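Local coordinates for protein P-granule scaffold (Caenorhabditis japonica, PDB 5W4A) that probably serves as a scaffold for the assembly of germ (P) granules involved in mRNA repression, through a helical, dimer-forming N-terminal domain, at residues F18-L22 with I63-S67; M78-L82 with H106-L111; D169-Y173 with I193-F197. All blocks are in the same frame, centred on the assembly; numbering follows the deposited sequence.

How the contacts relate
From the N terminus, the chain leaves a two-stranded hairpin and enters contact 1, where residues 18-22 meet 63-67 and close a loop of 40 mostly helical residues. Contact 2 follows in series, joining helix 71-84 to the loop after helix 89-100 and closing 23 residues, 14 of them helical; contact 3 brings helix 169-179 against helix 187-201, closing 19, 12 of them helical. None nests within or crosses another. Contact 1 touches both of the others: Phe18 O reaches Thr80 OG1 of contact 2 at 2.8 Å, and Phe18 N reaches Asp171 OD2 of contact 3 at 2.9 Å. Contacts 2 and 3 do not touch, their centres being about 23 Å apart.

Contact 1. Residues F18-L22 with I63-S67; sequences FFPNL and ILFPS
The N-terminal turn of helix 20-28 is set against the C-terminal end of helix 57-64 through Asn21 and Ile63, in this largely helical domain. Asn21 ND2 donates to Ile63 O at 2.9 Å with an N-H...O angle of 158°. The donor lies in the carbonyl plane, on a lone pair of the oxygen, and that oxygen is close to the plane of the Asn21 amide, so both flat groups are well turned for the bond. With CG anti to the backbone N (chi1 -166°), the Asn21 side chain reaches across to the last turn of the other helix. Pro66 approaches from the opposite direction, its CG 3.7 Å from Asn21 ND2, so that the amide nitrogen has a proline ring beside it as well as the carbonyl it grips.

Phe19 occupies the N-cap position of helix 20-28, while Phe65 is where the chain leaves helical geometry after helix 57-64; the contact thus pairs a helix beginning with a helix ending, and a side-chain amide serves a carbonyl of the final turn. The remaining contacts are made by apolar side chains, partly against backbone atoms. The CG2 branch of Ile63 sits against the backbone of the new helix, 3.9 Å from Leu22 N and 4.1 Å from Leu22 CB. Leu64 starts out away from the facing segment, but in one of its two modelled conformers the CD2 branch returns to meet Phe19 CD1 at 4.1 Å, the two side chains crossing at a slant, and also lies 3.9 Å from Phe18 O. Phe43 of helix 42-47 packs on Phe19, Leu22 and Ile63, and Phe175 meets the Phe19 ring edge-to-face.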
loop_
_atom_site.group_PDB
_atom_site.type_symbol
_atom_site.label_atom_id
_atom_site.label_comp_id
_atom_site.label_asym_id
_atom_site.label_seq_id
_atom_site.Cartn_x
_atom_site.Cartn_y
_atom_site.Cartn_z
ATOM N N PHE C 18 -3.641 -10.398 -12.695
ATOM C CA PHE C 18 -4.164 -11.740 -12.422
ATOM C C PHE C 18 -5.086 -12.269 -13.520
ATOM O O PHE C 18 -5.306 -13.480 -13.591
ATOM C CB PHE C 18 -4.934 -11.741 -11.095
ATOM C CG PHE C 18 -4.062 -11.620 -9.870
ATOM C CD1 PHE C 18 -3.864 -10.390 -9.253
ATOM C CD2 PHE C 18 -3.445 -12.751 -9.324
ATOM C CE1 PHE C 18 -3.063 -10.286 -8.130
ATOM C CE2 PHE C 18 -2.653 -12.646 -8.195
ATOM C CZ PHE C 18 -2.444 -11.415 -7.607
ATOM N N PHE C 19 -5.641 -11.398 -14.374
ATOM C CA PHE C 19 -6.703 -11.784 -15.315
ATOM C C PHE C 19 -6.470 -11.274 -16.748
ATOM O O PHE C 19 -7.384 -10.743 -17.381
ATOM C CB PHE C 19 -8.046 -11.278 -14.794
ATOM C CG PHE C 19 -8.429 -11.843 -13.439
ATOM C CD1 PHE C 19 -8.822 -13.151 -13.328
ATOM C CD2 PHE C 19 -8.348 -11.055 -12.291
ATOM C CE1 PHE C 19 -9.174 -13.690 -12.071
ATOM C CE2 PHE C 19 -8.688 -11.580 -11.048
ATOM C CZ PHE C 19 -9.097 -12.907 -10.957
ATOM N N PRO C 20 -5.281 -11.456 -17.306
ATOM C CA PRO C 20 -5.076 -10.929 -18.680
ATOM C C PRO C 20 -5.984 -11.524 -19.751
ATOM O O PRO C 20 -6.441 -10.773 -20.627
ATOM C CB PRO C 20 -3.607 -11.254 -18.960
ATOM C CG PRO C 20 -3.253 -12.344 -18.022
ATOM C CD PRO C 20 -4.042 -12.081 -16.793
ATOM N N ASN C 21 -6.268 -12.836 -19.731
ATOM C CA ASN C 21 -7.122 -13.375 -20.790
ATOM C C ASN C 21 -8.572 -12.938 -20.602
ATOM O O ASN C 21 -9.304 -12.810 -21.591
ATOM C CB ASN C 21 -6.999 -14.903 -20.838
ATOM C CG ASN C 21 -7.570 -15.496 -22.110
ATOM O OD1 ASN C 21 -7.387 -14.947 -23.207
ATOM N ND2 ASN C 21 -8.228 -16.648 -21.981
ATOM N N LEU C 22 -9.002 -12.677 -19.361
ATOM C CA LEU C 22 -10.348 -12.144 -19.143
ATOM C C LEU C 22 -10.459 -10.735 -19.705
ATOM O O LEU C 22 -11.467 -10.377 -20.332
ATOM C CB LEU C 22 -10.686 -12.157 -17.650
ATOM C CG LEU C 22 -12.032 -11.558 -17.230
ATOM C CD1 LEU C 22 -13.170 -12.384 -17.786
ATOM C CD2 LEU C 22 -12.151 -11.496 -15.714
ATOM N N ILE C 63 -10.571 -19.917 -18.758
ATOM C CA ILE C 63 -10.111 -18.580 -19.101
ATOM C C ILE C 63 -8.678 -18.370 -18.621
ATOM O O ILE C 63 -7.874 -17.714 -19.294
ATOM C CB ILE C 63 -11.075 -17.530 -18.508
ATOM C CG1 ILE C 63 -12.335 -17.398 -19.373
ATOM C CG2 ILE C 63 -10.398 -16.149 -18.343
ATOM C CD1 ILE C 63 -12.111 -16.769 -20.769
ATOM N N LEU C 64 -8.342 -18.902 -17.443
ATOM C CA LEU C 64 -7.001 -18.726 -16.883
ATOM C C LEU C 64 -5.952 -19.516 -17.653
ATOM O O LEU C 64 -4.801 -19.071 -17.785
ATOM C CB LEU C 64 -6.995 -19.154 -15.417
ATOM C CG LEU C 64 -7.735 -18.246 -14.433
ATOM C CD1 LEU C 64 -7.568 -18.806 -13.054
ATOM C CD2 LEU C 64 -7.230 -16.786 -14.503
ATOM N N PHE C 65 -6.310 -20.693 -18.152
ATOM C CA PHE C 65 -5.354 -21.587 -18.804
ATOM C C PHE C 65 -5.855 -21.988 -20.189
ATOM O O PHE C 65 -6.191 -23.155 -20.424
ATOM C CB PHE C 65 -5.111 -22.828 -17.943
ATOM C CG PHE C 65 -4.548 -22.531 -16.571
ATOM C CD1 PHE C 65 -3.177 -22.443 -16.365
ATOM C CD2 PHE C 65 -5.387 -22.358 -15.475
ATOM C CE1 PHE C 65 -2.662 -22.182 -15.109
ATOM C CE2 PHE C 65 -4.880 -22.104 -14.219
ATOM C CZ PHE C 65 -3.505 -22.015 -14.029
ATOM N N PRO C 66 -5.888 -21.053 -21.135
ATOM C CA PRO C 66 -6.301 -21.406 -22.502
ATOM C C PRO C 66 -5.282 -22.310 -23.185
ATOM O O PRO C 66 -4.124 -22.416 -22.780
ATOM C CB PRO C 66 -6.401 -20.048 -23.198
ATOM C CG PRO C 66 -5.487 -19.157 -22.444
ATOM C CD PRO C 66 -5.550 -19.622 -21.020
ATOM N N SER C 67 -5.732 -22.988 -24.240
ATOM C CA SER C 67 -4.820 -23.857 -24.976
ATOM C C SER C 67 -3.647 -23.052 -25.509
ATOM O O SER C 67 -3.803 -21.909 -25.958
ATOM C CB SER C 67 -5.540 -24.551 -26.133
ATOM O OG SER C 67 -4.617 -25.308 -26.907
#

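Contact 2. Residues M78-L82 with H106-L111; sequences MDTLL and HDLSIL
Residues 106-111 form two type I turns, His106 to Ser109 and Leu108 to Leu111, beside helix 71-84, and the backbones come nearest at Met78 and His106, whose CA atoms are 7.6 Å apart. The His106 imidazole reaches toward helix 71-84, where Met78, Asp79 and Leu82 meet it. At its edge, NE2 donates to Asp79 OD1 at 2.7 Å; the bond is bent, with an N-H...O angle of 144°. The oxygen is close to the ring plane but is met on the anti side and somewhat out of the plane of the carboxylate, which stands nearly perpendicular to the ring (79°). Met78, a selenomethionine, and the imidazole lie alongside each other, running in opposite senses: Met78 CB lies 3.7 Å from His106 CD2, and the bend at chi3 (71°) brings its CE back to 3.7 Å from His106 CB. Leu82 approaches from the opposite direction, its CD1 3.7 Å from His106 CE1, and the same methyl is 4.3 Å from both Leu108 CD1 and Leu111 CD1.

The other ring nitrogen is used within the turn, where Leu108 N donates to His106 ND1 at 3.0 Å. His106 O accepts from Ser109 N and Ser109 OG, and Phe92 of helix 89-100 meets the imidazole edge-to-face. Asp79 OD2 has partners of its own in Tyr17 OH and Arg6, while a bound imidazole, probably from the crystallisation liquor, lies beside the side chain. With ND1 accepting a backbone N-H and NE2 donating to a carboxylate, the ring's rotation is fixed, and the pattern is consistent with a neutral histidine protonated on NE2.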
loop_
_atom_site.group_PDB
_atom_site.type_symbol
_atom_site.label_atom_id
_atom_site.label_comp_id
_atom_site.label_asym_id
_atom_site.label_seq_id
_atom_site.Cartn_x
_atom_site.Cartn_y
_atom_site.Cartn_z
HETATM N N MSE C 78 -1.414 -19.429 -12.066
HETATM C CA MSE C 78 -1.258 -20.147 -10.797
HETATM C C MSE C 78 -1.292 -19.203 -9.586
HETATM O O MSE C 78 -1.805 -19.572 -8.520
HETATM C CB MSE C 78 0.024 -20.941 -10.802
HETATM C CG MSE C 78 -0.117 -22.159 -11.708
HETATM SE SE MSE C 78 1.546 -23.114 -11.968
HETATM C CE MSE C 78 1.705 -23.857 -10.183
ATOM N N ASP C 79 -0.717 -17.998 -9.717
ATOM C CA ASP C 79 -0.926 -16.960 -8.709
ATOM C C ASP C 79 -2.415 -16.734 -8.491
ATOM O O ASP C 79 -2.883 -16.656 -7.355
ATOM C CB ASP C 79 -0.292 -15.619 -9.105
ATOM C CG ASP C 79 1.200 -15.525 -8.870
ATOM O OD1 ASP C 79 1.849 -16.415 -8.274
ATOM O OD2 ASP C 79 1.762 -14.481 -9.273
ATOM N N THR C 80 -3.170 -16.609 -9.578
ATOM C CA THR C 80 -4.613 -16.389 -9.464
ATOM C C THR C 80 -5.283 -17.555 -8.743
ATOM O O THR C 80 -6.132 -17.338 -7.880
ATOM C CB THR C 80 -5.214 -16.166 -10.849
ATOM O OG1 THR C 80 -4.395 -15.167 -11.485
ATOM C CG2 THR C 80 -6.669 -15.684 -10.755
ATOM N N LEU C 81 -4.887 -18.789 -9.055
ATOM C CA LEU C 81 -5.454 -19.944 -8.363
ATOM C C LEU C 81 -5.210 -19.861 -6.850
ATOM O O LEU C 81 -6.115 -20.119 -6.038
ATOM C CB LEU C 81 -4.869 -21.235 -8.918
ATOM C CG LEU C 81 -5.177 -21.631 -10.359
ATOM C CD1 LEU C 81 -4.447 -22.937 -10.660
ATOM C CD2 LEU C 81 -6.659 -21.784 -10.627
ATOM N N LEU C 82 -3.999 -19.495 -6.438
ATOM C CA LEU C 82 -3.729 -19.373 -5.007
ATOM C C LEU C 82 -4.605 -18.310 -4.363
ATOM O O LEU C 82 -5.096 -18.492 -3.245
ATOM C CB LEU C 82 -2.270 -19.036 -4.756
ATOM C CG LEU C 82 -1.271 -20.131 -5.108
ATOM C CD1 LEU C 82 0.129 -19.655 -4.801
ATOM C CD2 LEU C 82 -1.596 -21.399 -4.299
ATOM N N HIS C 106 6.383 -23.161 -9.437
ATOM C CA HIS C 106 5.885 -21.934 -8.840
ATOM C C HIS C 106 6.759 -21.541 -7.653
ATOM O O HIS C 106 7.171 -22.402 -6.856
ATOM C CB HIS C 106 4.436 -22.127 -8.420
ATOM C CG HIS C 106 3.754 -20.841 -8.101
ATOM N ND1 HIS C 106 3.838 -20.243 -6.864
ATOM C CD2 HIS C 106 2.995 -20.026 -8.872
ATOM C CE1 HIS C 106 3.170 -19.103 -6.891
ATOM N NE2 HIS C 106 2.638 -18.958 -8.093
ATOM N N ASP C 107 7.049 -20.240 -7.538
ATOM C CA ASP C 107 7.986 -19.764 -6.520
ATOM C C ASP C 107 7.436 -19.873 -5.096
ATOM O O ASP C 107 8.217 -19.779 -4.142
ATOM C CB ASP C 107 8.447 -18.313 -6.784
ATOM C CG ASP C 107 7.296 -17.319 -6.941
ATOM O OD1 ASP C 107 6.243 -17.677 -7.478
ATOM O OD2 ASP C 107 7.488 -16.176 -6.544
ATOM N N LEU C 108 6.130 -20.061 -4.928
ATOM C CA LEU C 108 5.544 -20.245 -3.604
ATOM C C LEU C 108 5.206 -21.706 -3.330
ATOM O O LEU C 108 4.344 -21.989 -2.495
ATOM C CB LEU C 108 4.304 -19.370 -3.432
ATOM C CG LEU C 108 4.499 -17.858 -3.604
ATOM C CD1 LEU C 108 3.200 -17.055 -3.347
ATOM C CD2 LEU C 108 5.649 -17.351 -2.766
ATOM N N SER C 109 5.887 -22.623 -4.011
ATOM C CA SER C 109 5.670 -24.054 -3.848
ATOM C C SER C 109 5.843 -24.547 -2.417
ATOM O O SER C 109 5.437 -25.673 -2.133
ATOM C CB SER C 109 6.635 -24.822 -4.762
ATOM O OG SER C 109 6.187 -24.811 -6.109
ATOM N N ILE C 110 6.434 -23.760 -1.509
ATOM C CA ILE C 110 6.537 -24.222 -0.123
ATOM C C ILE C 110 5.160 -24.363 0.513
ATOM O O ILE C 110 4.966 -25.199 1.405
ATOM C CB ILE C 110 7.435 -23.301 0.727
ATOM C CG1 ILE C 110 6.870 -21.881 0.814
ATOM C CG2 ILE C 110 8.860 -23.338 0.214
ATOM C CD1 ILE C 110 7.570 -21.042 1.863
ATOM N N LEU C 111 4.188 -23.549 0.089
ATOM C CA LEU C 111 2.809 -23.717 0.539
ATOM C C LEU C 111 2.323 -25.141 0.304
ATOM O O LEU C 111 1.969 -25.859 1.245
ATOM C CB LEU C 111 1.892 -22.739 -0.193
ATOM C CG LEU C 111 1.848 -21.305 0.309
ATOM C CD1 LEU C 111 1.015 -20.472 -0.661
ATOM C CD2 LEU C 111 1.268 -21.233 1.721
#

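Contact 3. Residues D169-Y173 with I193-F197; sequences DFDAY and IRDNF
Ile193 opens the contact from helix 187-201 by setting its CG2 branch 3.6 Å from Asp169 O and 4.0 Å from Ala172 CB; the same methyl also packs against CB of Tyr173. CG2 is the branch anti to the backbone N, and this directs it onto the first turn of helix 169-179. Arg194 runs across the edge of the Tyr173 ring. Its chain is extended as far as CG and CD and bends at chi3, bringing NE to donate to Tyr173 OH at 3.0 Å. The bond is nearly straight (166°), and the hydroxyl oxygen lies in the guanidinium plane, which stands almost perpendicular to the tyrosine ring. Glu182 takes the NH2 end of the same guanidinium in a salt bridge.

Asn196 donates from ND2 to Asp169 OD2 at 2.9 Å. The amide meets this oxygen from above the carboxylate plane, whereas the oxygen itself is close to the plane of the amide. Asp169 OD1 pairs with Lys134 of the second subunit, and Asn196 ND2 with Leu132 O of that chain. Phe197 then lies alongside Phe170, both pointing the same way. Phe170 CD1 sits over one face of the Phe197 ring, 3.3 Å from CZ, and Phe170 CB makes a CH-pi contact with that face, 4.2 Å from the ring centroid. The ring planes are inclined at 46°.

The axes of the two short segments come within 8.7 Å, with a signed crossing angle of -136°: an obliquely crossed, roughly antiparallel helix pair in a largely helical domain, whose Asp169, Ile193 and Asn196 also face the second subunit.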
loop_
_atom_site.group_PDB
_atom_site.type_symbol
_atom_site.label_atom_id
_atom_site.label_comp_id
_atom_site.label_asym_id
_atom_site.label_seq_id
_atom_site.Cartn_x
_atom_site.Cartn_y
_atom_site.Cartn_z
ATOM N N ASP C 169 -7.215 -1.989 -9.925
ATOM C CA ASP C 169 -8.621 -1.988 -9.530
ATOM C C ASP C 169 -9.436 -3.062 -10.240
ATOM O O ASP C 169 -10.326 -3.656 -9.624
ATOM C CB ASP C 169 -9.214 -0.594 -9.771
ATOM C CG ASP C 169 -8.344 0.494 -9.178
ATOM O OD1 ASP C 169 -7.270 0.781 -9.778
ATOM O OD2 ASP C 169 -8.719 0.999 -8.092
ATOM N N PHE C 170 -9.162 -3.328 -11.526
ATOM C CA PHE C 170 -9.873 -4.399 -12.213
ATOM C C PHE C 170 -9.719 -5.730 -11.482
ATOM O O PHE C 170 -10.692 -6.470 -11.298
ATOM C CB PHE C 170 -9.358 -4.520 -13.654
ATOM C CG PHE C 170 -9.907 -5.682 -14.411
ATOM C CD1 PHE C 170 -11.274 -5.730 -14.712
ATOM C CD2 PHE C 170 -9.093 -6.725 -14.832
ATOM C CE1 PHE C 170 -11.789 -6.771 -15.462
ATOM C CE2 PHE C 170 -9.623 -7.774 -15.596
ATOM C CZ PHE C 170 -10.967 -7.789 -15.886
ATOM N N ASP C 171 -8.500 -6.068 -11.084
ATOM C CA ASP C 171 -8.274 -7.355 -10.443
ATOM C C ASP C 171 -8.984 -7.400 -9.096
ATOM O O ASP C 171 -9.577 -8.437 -8.739
ATOM C CB ASP C 171 -6.779 -7.605 -10.262
ATOM C CG ASP C 171 -6.044 -7.872 -11.554
ATOM O OD1 ASP C 171 -6.719 -7.996 -12.608
ATOM O OD2 ASP C 171 -4.784 -7.954 -11.505
ATOM N N ALA C 172 -8.905 -6.307 -8.325
ATOM C CA ALA C 172 -9.600 -6.268 -7.043
ATOM C C ALA C 172 -11.090 -6.456 -7.240
ATOM O O ALA C 172 -11.737 -7.191 -6.477
ATOM C CB ALA C 172 -9.304 -4.953 -6.314
ATOM N N TYR C 173 -11.640 -5.844 -8.292
ATOM C CA TYR C 173 -13.067 -5.968 -8.603
ATOM C C TYR C 173 -13.433 -7.397 -8.986
ATOM O O TYR C 173 -14.442 -7.932 -8.509
ATOM C CB TYR C 173 -13.444 -4.991 -9.720
ATOM C CG TYR C 173 -14.934 -4.957 -9.965
ATOM C CD1 TYR C 173 -15.777 -4.382 -9.017
ATOM C CD2 TYR C 173 -15.492 -5.536 -11.077
ATOM C CE1 TYR C 173 -17.132 -4.360 -9.183
ATOM C CE2 TYR C 173 -16.902 -5.489 -11.276
ATOM C CZ TYR C 173 -17.686 -4.907 -10.310
ATOM O OH TYR C 173 -19.070 -4.856 -10.402
ATOM N N ILE C 193 -13.867 0.986 -5.595
ATOM C CA ILE C 193 -13.064 0.155 -6.485
ATOM C C ILE C 193 -13.738 0.042 -7.846
ATOM O O ILE C 193 -13.089 0.195 -8.887
ATOM C CB ILE C 193 -12.829 -1.236 -5.874
ATOM C CG1 ILE C 193 -12.003 -1.109 -4.597
ATOM C CG2 ILE C 193 -12.108 -2.163 -6.865
ATOM C CD1 ILE C 193 -11.805 -2.405 -3.838
ATOM N N ARG C 194 -15.029 -0.257 -7.835
ATOM C CA ARG C 194 -15.804 -0.329 -9.077
ATOM C C ARG C 194 -15.706 0.975 -9.849
ATOM O O ARG C 194 -15.460 0.982 -11.063
ATOM C CB ARG C 194 -17.247 -0.657 -8.765
ATOM C CG ARG C 194 -18.151 -0.820 -10.002
ATOM C CD ARG C 194 -19.601 -1.056 -9.586
ATOM N NE ARG C 194 -19.826 -2.343 -8.915
ATOM C CZ ARG C 194 -20.159 -2.517 -7.625
ATOM N NH1 ARG C 194 -20.330 -1.487 -6.793
ATOM N NH2 ARG C 194 -20.330 -3.751 -7.154
ATOM N N ASP C 195 -15.896 2.099 -9.162
ATOM C CA ASP C 195 -15.848 3.391 -9.836
ATOM C C ASP C 195 -14.464 3.708 -10.385
ATOM O O ASP C 195 -14.359 4.293 -11.467
ATOM C CB ASP C 195 -16.340 4.492 -8.902
ATOM C CG ASP C 195 -17.856 4.480 -8.738
ATOM O OD1 ASP C 195 -18.552 3.811 -9.540
ATOM O OD2 ASP C 195 -18.368 5.124 -7.791
ATOM N N ASN C 196 -13.382 3.319 -9.680
ATOM C CA ASN C 196 -12.031 3.466 -10.223
ATOM C C ASN C 196 -11.877 2.707 -11.543
ATOM O O ASN C 196 -11.314 3.223 -12.511
ATOM C CB ASN C 196 -10.981 2.957 -9.238
ATOM C CG ASN C 196 -10.817 3.862 -8.040
ATOM O OD1 ASN C 196 -11.354 4.990 -7.970
ATOM N ND2 ASN C 196 -10.061 3.359 -7.061
ATOM N N PHE C 197 -12.371 1.473 -11.584
ATOM C CA PHE C 197 -12.316 0.694 -12.818
ATOM C C PHE C 197 -13.188 1.322 -13.906
ATOM O O PHE C 197 -12.724 1.499 -15.049
ATOM C CB PHE C 197 -12.745 -0.748 -12.541
ATOM C CG PHE C 197 -12.798 -1.597 -13.775
ATOM C CD1 PHE C 197 -11.760 -1.567 -14.687
ATOM C CD2 PHE C 197 -13.851 -2.449 -13.993
ATOM C CE1 PHE C 197 -11.800 -2.343 -15.866
ATOM C CE2 PHE C 197 -13.875 -3.251 -15.160
ATOM C CZ PHE C 197 -12.842 -3.187 -16.066
#